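Local coordinates for SVP1-like protein 2 (Kluyveromyces lactis, PDB 4EXV), which probably binds phosphatidylinositol 3-phosphate and related phosphoinositides at membranes, as a seven-bladed beta-propeller of the PROPPIN family, at residues A313-L318 against Q330-N335; G236-V241 against V250-N255; P54-I59 against I68-T73. All blocks are in the same frame, centred on the assembly; numbering follows the deposited sequence.

Interaction 1: residues A313-L318 against Q330-N335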
# COMPACT_ATOMS: atom_id res chain seq x y z
N ALA A 313 9.18 -15.45 -1.81
CA ALA A 313 8.58 -14.81 -0.63
C ALA A 313 9.37 -15.00 0.66
O ALA A 313 9.26 -16.05 1.33
CB ALA A 313 7.15 -15.26 -0.45
N ASP A 314 10.13 -13.97 1.02
CA ASP A 314 10.90 -13.93 2.28
C ASP A 314 10.02 -13.68 3.48
O ASP A 314 9.24 -12.71 3.51
CB ASP A 314 11.94 -12.81 2.23
CG ASP A 314 13.11 -13.15 1.35
OD1 ASP A 314 13.31 -14.36 1.09
OD2 ASP A 314 13.83 -12.21 0.91
N THR A 315 10.15 -14.53 4.50
CA THR A 315 9.46 -14.26 5.75
C THR A 315 10.40 -13.94 6.94
O THR A 315 11.41 -14.60 7.17
CB THR A 315 8.29 -15.28 6.02
OG1 THR A 315 8.38 -15.81 7.34
CG2 THR A 315 8.31 -16.42 4.99
N PHE A 316 10.06 -12.87 7.66
CA PHE A 316 10.90 -12.30 8.70
C PHE A 316 10.21 -12.37 10.03
O PHE A 316 9.02 -12.10 10.11
CB PHE A 316 11.17 -10.84 8.38
CG PHE A 316 12.02 -10.62 7.16
CD1 PHE A 316 13.41 -10.46 7.28
CD2 PHE A 316 11.45 -10.56 5.90
CE1 PHE A 316 14.21 -10.26 6.16
CE2 PHE A 316 12.24 -10.35 4.76
CZ PHE A 316 13.63 -10.20 4.90
N LYS A 317 10.95 -12.71 11.09
CA LYS A 317 10.40 -12.63 12.45
C LYS A 317 10.86 -11.35 13.14
O LYS A 317 11.99 -10.91 12.95
CB LYS A 317 10.78 -13.85 13.28
CG LYS A 317 9.69 -14.28 14.27
CD LYS A 317 9.94 -13.78 15.70
CE LYS A 317 8.84 -14.25 16.66
NZ LYS A 317 9.37 -15.07 17.80
N LEU A 318 9.98 -10.76 13.94
CA LEU A 318 10.32 -9.53 14.67
C LEU A 318 10.43 -9.81 16.15
O LEU A 318 9.44 -10.00 16.85
CB LEU A 318 9.31 -8.42 14.41
CG LEU A 318 9.51 -7.13 15.22
CD1 LEU A 318 10.84 -6.48 14.91
CD2 LEU A 318 8.38 -6.15 14.96
N GLN A 330 14.91 -11.44 12.19
CA GLN A 330 15.56 -12.54 11.48
C GLN A 330 14.70 -13.03 10.31
O GLN A 330 13.51 -12.77 10.24
CB GLN A 330 15.93 -13.69 12.41
CG GLN A 330 14.74 -14.36 13.02
CD GLN A 330 15.13 -15.38 14.05
OE1 GLN A 330 16.31 -15.59 14.32
NE2 GLN A 330 14.12 -16.03 14.64
N LEU A 331 15.35 -13.74 9.40
CA LEU A 331 14.74 -14.23 8.19
C LEU A 331 14.48 -15.73 8.32
O LEU A 331 15.38 -16.53 8.12
CB LEU A 331 15.69 -13.95 7.04
CG LEU A 331 15.48 -14.52 5.65
CD1 LEU A 331 14.11 -14.18 5.08
CD2 LEU A 331 16.57 -13.94 4.78
N ASN A 332 13.25 -16.09 8.67
CA ASN A 332 12.87 -17.48 8.96
C ASN A 332 12.98 -18.41 7.79
O ASN A 332 13.35 -19.59 7.94
CB ASN A 332 11.40 -17.54 9.40
CG ASN A 332 11.14 -16.84 10.71
OD1 ASN A 332 12.03 -16.75 11.58
ND2 ASN A 332 9.92 -16.33 10.88
N GLN A 333 12.62 -17.89 6.61
CA GLN A 333 12.16 -18.73 5.52
C GLN A 333 12.10 -18.02 4.19
O GLN A 333 11.69 -16.85 4.11
CB GLN A 333 10.75 -19.21 5.85
CG GLN A 333 10.53 -20.68 5.65
CD GLN A 333 9.10 -21.07 6.00
OE1 GLN A 333 8.30 -20.22 6.43
NE2 GLN A 333 8.77 -22.35 5.80
N ARG A 334 12.50 -18.74 3.15
CA ARG A 334 12.30 -18.35 1.76
C ARG A 334 11.55 -19.46 1.01
O ARG A 334 11.98 -20.61 0.98
CB ARG A 334 13.63 -18.05 1.06
CG ARG A 334 14.69 -17.42 1.96
CD ARG A 334 15.88 -16.88 1.16
NE ARG A 334 15.60 -15.58 0.55
CZ ARG A 334 16.48 -14.88 -0.16
NH1 ARG A 334 17.71 -15.36 -0.37
NH2 ARG A 334 16.14 -13.71 -0.67
N ASN A 335 10.40 -19.11 0.44
CA ASN A 335 9.64 -20.06 -0.36
C ASN A 335 9.46 -19.52 -1.77
O ASN A 335 9.17 -18.34 -1.95
CB ASN A 335 8.29 -20.36 0.28
CG ASN A 335 8.40 -20.67 1.76
OD1 ASN A 335 9.27 -21.45 2.18
ND2 ASN A 335 7.55 -20.04 2.57
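In the outer hairpin of the last propeller blade, Thr315 faces both Asn332 and Gln333, a classic beta bulge that shifts the antiparallel register by one residue. Thr315 N gives a nearly straight bond to Gln333 O (2.8 Å), while Thr315 O receives a weak bond from Asn332 N. On either side of the bulge the regular pairs continue, Ala313 with Asn335 and Lys317 with Gln330, the latter bonded through both Lys317 N and Gln330 N.

Asp314 and Arg334 form a non-hydrogen-bonded pair whose side chains run alongside each other in the same direction. Arg334 grips the carboxylate side-on: NE meets Asp314 OD1 at 2.7 Å, close to the guanidinium plane, and NH2 reaches Asp314 OD2 at 3.2 Å, taking its syn lone pair. The two planes are 34° apart, and a bend at chi3 (80°) in Arg334 turns its head group back along the aspartate.

Next to this pair, on the same face, Leu331 lays CD1 over the Phe316 ring, 4.1 Å from its centroid and displaced toward the rim, in a CH-pi contact. The same methyl also lies 3.8 Å from Asp314 CB, joining the ion pair to the apolar patch.

Trp307 NE1 holds Asp314 OD2 and the carbonyl of Lys285 takes Arg334 NH2. Phe316 meets Phe282 edge-to-face, and strand 302-307 continues the sheet beside 313-318.

Interaction 2: residues G236-V241 against V250-N255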
# COMPACT_ATOMS: atom_id res chain seq x y z
N GLY A 236 -1.04 -0.83 13.87
CA GLY A 236 -0.99 0.59 13.60
C GLY A 236 0.18 1.23 14.32
O GLY A 236 0.42 2.43 14.18
N SER A 237 0.90 0.41 15.08
CA SER A 237 1.96 0.87 15.99
C SER A 237 3.30 1.01 15.29
O SER A 237 4.15 1.80 15.71
CB SER A 237 2.12 -0.14 17.12
OG SER A 237 2.36 -1.42 16.59
N LYS A 238 3.50 0.22 14.24
CA LYS A 238 4.80 0.16 13.58
C LYS A 238 4.70 0.32 12.08
O LYS A 238 3.64 0.13 11.48
CB LYS A 238 5.49 -1.16 13.93
CG LYS A 238 5.44 -1.46 15.40
CD LYS A 238 6.45 -2.52 15.79
CE LYS A 238 5.98 -3.23 17.06
NZ LYS A 238 5.46 -2.27 18.09
N LEU A 239 5.84 0.68 11.48
CA LEU A 239 5.93 0.88 10.05
C LEU A 239 7.20 0.27 9.46
O LEU A 239 8.30 0.52 9.93
CB LEU A 239 5.89 2.36 9.73
CG LEU A 239 5.95 2.73 8.26
CD1 LEU A 239 4.56 2.64 7.65
CD2 LEU A 239 6.50 4.13 8.16
N ALA A 240 7.04 -0.53 8.42
CA ALA A 240 8.17 -1.14 7.75
C ALA A 240 8.49 -0.33 6.52
O ALA A 240 7.60 0.30 5.95
CB ALA A 240 7.86 -2.57 7.36
N VAL A 241 9.75 -0.33 6.12
CA VAL A 241 10.22 0.50 5.02
C VAL A 241 11.39 -0.17 4.32
O VAL A 241 12.30 -0.70 4.98
CB VAL A 241 10.68 1.88 5.52
CG1 VAL A 241 11.35 2.65 4.40
CG2 VAL A 241 9.51 2.66 6.12
N VAL A 250 12.23 -1.11 10.43
CA VAL A 250 11.01 -0.97 11.23
C VAL A 250 11.09 0.22 12.18
O VAL A 250 12.08 0.40 12.87
CB VAL A 250 10.73 -2.22 12.06
CG1 VAL A 250 9.43 -2.04 12.83
CG2 VAL A 250 10.69 -3.45 11.17
N PHE A 251 10.04 1.03 12.22
CA PHE A 251 9.96 2.17 13.11
C PHE A 251 8.84 1.99 14.13
O PHE A 251 7.78 1.46 13.79
CB PHE A 251 9.69 3.44 12.31
CG PHE A 251 10.73 3.73 11.28
CD1 PHE A 251 11.85 4.50 11.59
CD2 PHE A 251 10.59 3.22 9.98
CE1 PHE A 251 12.82 4.77 10.64
CE2 PHE A 251 11.56 3.47 9.01
CZ PHE A 251 12.68 4.26 9.34
N GLU A 252 9.08 2.41 15.37
CA GLU A 252 8.00 2.41 16.36
C GLU A 252 7.30 3.76 16.40
O GLU A 252 7.77 4.71 17.04
CB GLU A 252 8.50 2.01 17.74
CG GLU A 252 7.38 1.88 18.76
CD GLU A 252 7.88 1.42 20.13
OE1 GLU A 252 8.68 2.15 20.75
OE2 GLU A 252 7.47 0.33 20.58
N VAL A 253 6.17 3.83 15.71
CA VAL A 253 5.39 5.05 15.60
C VAL A 253 4.72 5.40 16.92
O VAL A 253 4.85 6.52 17.39
CB VAL A 253 4.33 4.90 14.50
CG1 VAL A 253 3.67 6.23 14.20
CG2 VAL A 253 4.98 4.32 13.25
N PHE A 254 4.02 4.44 17.51
CA PHE A 254 3.47 4.57 18.85
C PHE A 254 3.80 3.33 19.69
O PHE A 254 3.74 2.21 19.18
CB PHE A 254 1.94 4.70 18.81
CG PHE A 254 1.45 5.70 17.80
CD1 PHE A 254 1.41 7.05 18.10
CD2 PHE A 254 1.00 5.28 16.56
CE1 PHE A 254 0.94 7.97 17.19
CE2 PHE A 254 0.53 6.19 15.64
CZ PHE A 254 0.51 7.54 15.95
N ASN A 255 4.15 3.53 20.96
CA ASN A 255 4.27 2.41 21.90
C ASN A 255 2.90 2.01 22.44
O ASN A 255 1.88 2.58 22.04
CB ASN A 255 5.22 2.75 23.05
CG ASN A 255 4.71 3.90 23.91
OD1 ASN A 255 3.53 4.00 24.20
ND2 ASN A 255 5.63 4.78 24.31
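Phe251 and Leu239 form a hydrogen-bonded pair in the antiparallel hairpin of strands 238-243 and 247-252 in the sixth propeller blade, within the second WD repeat. Phe251 N bonds to Leu239 O at 2.9 Å and Leu239 N returns a bond to Phe251 O.

With CG anti to its own carbonyl carbon (chi1 -59°), the Phe251 side chain places its ring beside Val241. There the CE2 edge meets Val241 CG2 at 3.6 Å, with Val241 CB close to the ring plane. Replacing the ring with an alanine side chain would probably leave Val241 CG2 without its aromatic neighbour and open a gap beside Phe218, whose ring meets that of Phe251 at about 45°. On the same face, Leu239 CB lies 4.1 Å from Val253 CG2, and both side chains rest on Trp232.

On the other face lie Lys238, Ala240, Val250 and Glu252. Lys238 leaves the sheet extended and turns only at chi4 (-44°), bringing NZ to 4.1 Å from Glu252 OE2, beyond a salt bridge, though the opposite charges may attract. Lys238 CB lies near Val250 CG1, while Trp297 of the next blade packs on the lysine.

Past strand 247-252 the chain curls around Ser237, whose OG turns back to Asp235. Ser237 O takes a weak bond from Val253 N and a straighter one from Phe254 N at 3.2 Å, and Gly236 O sits at the edge of the Phe254 ring.

Interaction 3: residues P54-I59 against I68-T73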
# COMPACT_ATOMS: atom_id res chain seq x y z
N PRO A 54 -5.81 -13.97 -20.89
CA PRO A 54 -4.96 -13.15 -21.76
C PRO A 54 -5.05 -11.69 -21.37
O PRO A 54 -6.13 -11.21 -21.02
CB PRO A 54 -5.64 -13.33 -23.12
CG PRO A 54 -7.09 -13.50 -22.77
CD PRO A 54 -7.07 -14.37 -21.55
N ASP A 55 -3.93 -10.97 -21.45
CA ASP A 55 -3.98 -9.51 -21.32
C ASP A 55 -4.27 -9.04 -19.90
O ASP A 55 -4.59 -7.86 -19.69
CB ASP A 55 -5.09 -8.93 -22.22
CG ASP A 55 -4.75 -8.98 -23.70
OD1 ASP A 55 -3.54 -8.99 -24.03
OD2 ASP A 55 -5.70 -8.98 -24.52
N ALA A 56 -4.19 -9.93 -18.92
CA ALA A 56 -4.36 -9.50 -17.54
C ALA A 56 -3.14 -8.65 -17.20
O ALA A 56 -2.00 -9.10 -17.36
CB ALA A 56 -4.45 -10.69 -16.62
N GLY A 57 -3.37 -7.41 -16.77
CA GLY A 57 -2.26 -6.52 -16.52
C GLY A 57 -2.19 -6.07 -15.07
O GLY A 57 -1.87 -6.85 -14.16
N THR A 58 -2.45 -4.79 -14.87
CA THR A 58 -2.72 -4.27 -13.54
C THR A 58 -3.86 -5.10 -12.94
O THR A 58 -4.91 -5.24 -13.54
CB THR A 58 -3.13 -2.81 -13.64
OG1 THR A 58 -2.05 -2.06 -14.18
CG2 THR A 58 -3.48 -2.27 -12.27
N ILE A 59 -3.65 -5.64 -11.74
CA ILE A 59 -4.55 -6.64 -11.16
C ILE A 59 -4.85 -6.27 -9.68
O ILE A 59 -3.94 -5.92 -8.93
CB ILE A 59 -3.91 -8.08 -11.30
CG1 ILE A 59 -4.93 -9.10 -11.80
CG2 ILE A 59 -3.27 -8.54 -10.02
CD1 ILE A 59 -6.13 -9.24 -10.94
N ILE A 68 -12.92 -9.19 -8.58
CA ILE A 68 -11.55 -8.92 -9.00
C ILE A 68 -11.62 -7.91 -10.13
O ILE A 68 -12.55 -7.92 -10.93
CB ILE A 68 -10.86 -10.20 -9.53
CG1 ILE A 68 -10.67 -11.22 -8.41
CG2 ILE A 68 -9.52 -9.90 -10.21
CD1 ILE A 68 -11.28 -12.56 -8.71
N ALA A 69 -10.63 -7.02 -10.20
CA ALA A 69 -10.56 -6.07 -11.28
C ALA A 69 -9.21 -6.24 -11.97
O ALA A 69 -8.23 -6.60 -11.32
CB ALA A 69 -10.74 -4.65 -10.75
N PHE A 70 -9.17 -6.01 -13.29
CA PHE A 70 -7.90 -5.97 -14.03
C PHE A 70 -7.96 -5.13 -15.31
O PHE A 70 -9.03 -4.88 -15.85
CB PHE A 70 -7.38 -7.38 -14.32
CG PHE A 70 -8.26 -8.17 -15.25
CD1 PHE A 70 -9.32 -8.92 -14.76
CD2 PHE A 70 -7.99 -8.20 -16.61
CE1 PHE A 70 -10.11 -9.66 -15.61
CE2 PHE A 70 -8.79 -8.94 -17.47
CZ PHE A 70 -9.85 -9.67 -16.97
N VAL A 71 -6.80 -4.68 -15.78
CA VAL A 71 -6.73 -3.91 -17.01
C VAL A 71 -6.30 -4.78 -18.18
O VAL A 71 -5.24 -5.41 -18.14
CB VAL A 71 -5.74 -2.74 -16.88
CG1 VAL A 71 -5.42 -2.15 -18.25
CG2 VAL A 71 -6.29 -1.67 -15.95
N SER A 72 -7.14 -4.80 -19.21
CA SER A 72 -6.79 -5.48 -20.46
C SER A 72 -5.63 -4.75 -21.14
O SER A 72 -5.50 -3.52 -21.05
CB SER A 72 -8.00 -5.59 -21.40
OG SER A 72 -7.95 -6.78 -22.19
N THR A 73 -4.79 -5.52 -21.81
CA THR A 73 -3.63 -4.95 -22.47
C THR A 73 -3.52 -5.47 -23.91
O THR A 73 -4.51 -5.45 -24.67
CB THR A 73 -2.33 -5.22 -21.64
OG1 THR A 73 -2.22 -6.62 -21.34
CG2 THR A 73 -2.36 -4.41 -20.33
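Residues 54-59, in the loop leading into strand 59-61, run roughly antiparallel to 68-73, their end-to-end directions 140° apart, and Ile59 forms a non-hydrogen-bonded antiparallel pair with Phe70. Beside this pair, Val71 N bonds to Thr58 O at 3.0 Å in the carbonyl plane, and Phe70 CA adds a C-H contact to the same oxygen. Asp55 has left-handed helical backbone angles (phi 72°, psi 12°), which turn the chain ahead of this pairing.

Ile59 makes two of the apolar contacts. Its CD1 meets Ile68 CG2 at 3.5 Å, while CG1 packs against Phe70 CB at 3.9 Å. Phe70 has CG between its backbone N and carbonyl carbon (chi1 65°), which places the ring near Ala56; CD2 lies 4.0 Å from Ala56 CA and a little farther from its CB. His79 of strand 77-82 stacks on this ring. On the other side of the backbone, Thr58 CB touches Val71 CG2 at 4.1 Å.

Toward the surface the character changes. Thr73 OG1 donates to Asp55 O at 3.1 Å, approaching from well above the carbonyl plane, and Ser72 OG lies beside Asp55 CB.

The contact is thus apolar where it faces Ile30 and Phe37 of the neighbouring blade and polar at its outer end, so the hydrophobic side chains probably supply most of the cohesion, while the threonine hydroxyl bond, well off the carbonyl plane, links Asp55 to Thr73.

From the N terminus the three contacts follow in series, none nesting or crossing. Interaction 3 comes first, closing a short loop of eight residues at the start of the second blade, where the chain arriving from the first blade joins strand 67-71. Interaction 2 closes another eight-residue loop much later, the hairpin between the two middle strands of the sixth blade. Interaction 1 closes eleven residues in the outer hairpin of the seventh. These last two blades are adjacent: Leu318 CD2 touches Lys238 CD at 4.2 Å. Interaction 3 stands apart, its centre about 33 Å from that of interaction 2, on the opposite side of the chain's centre.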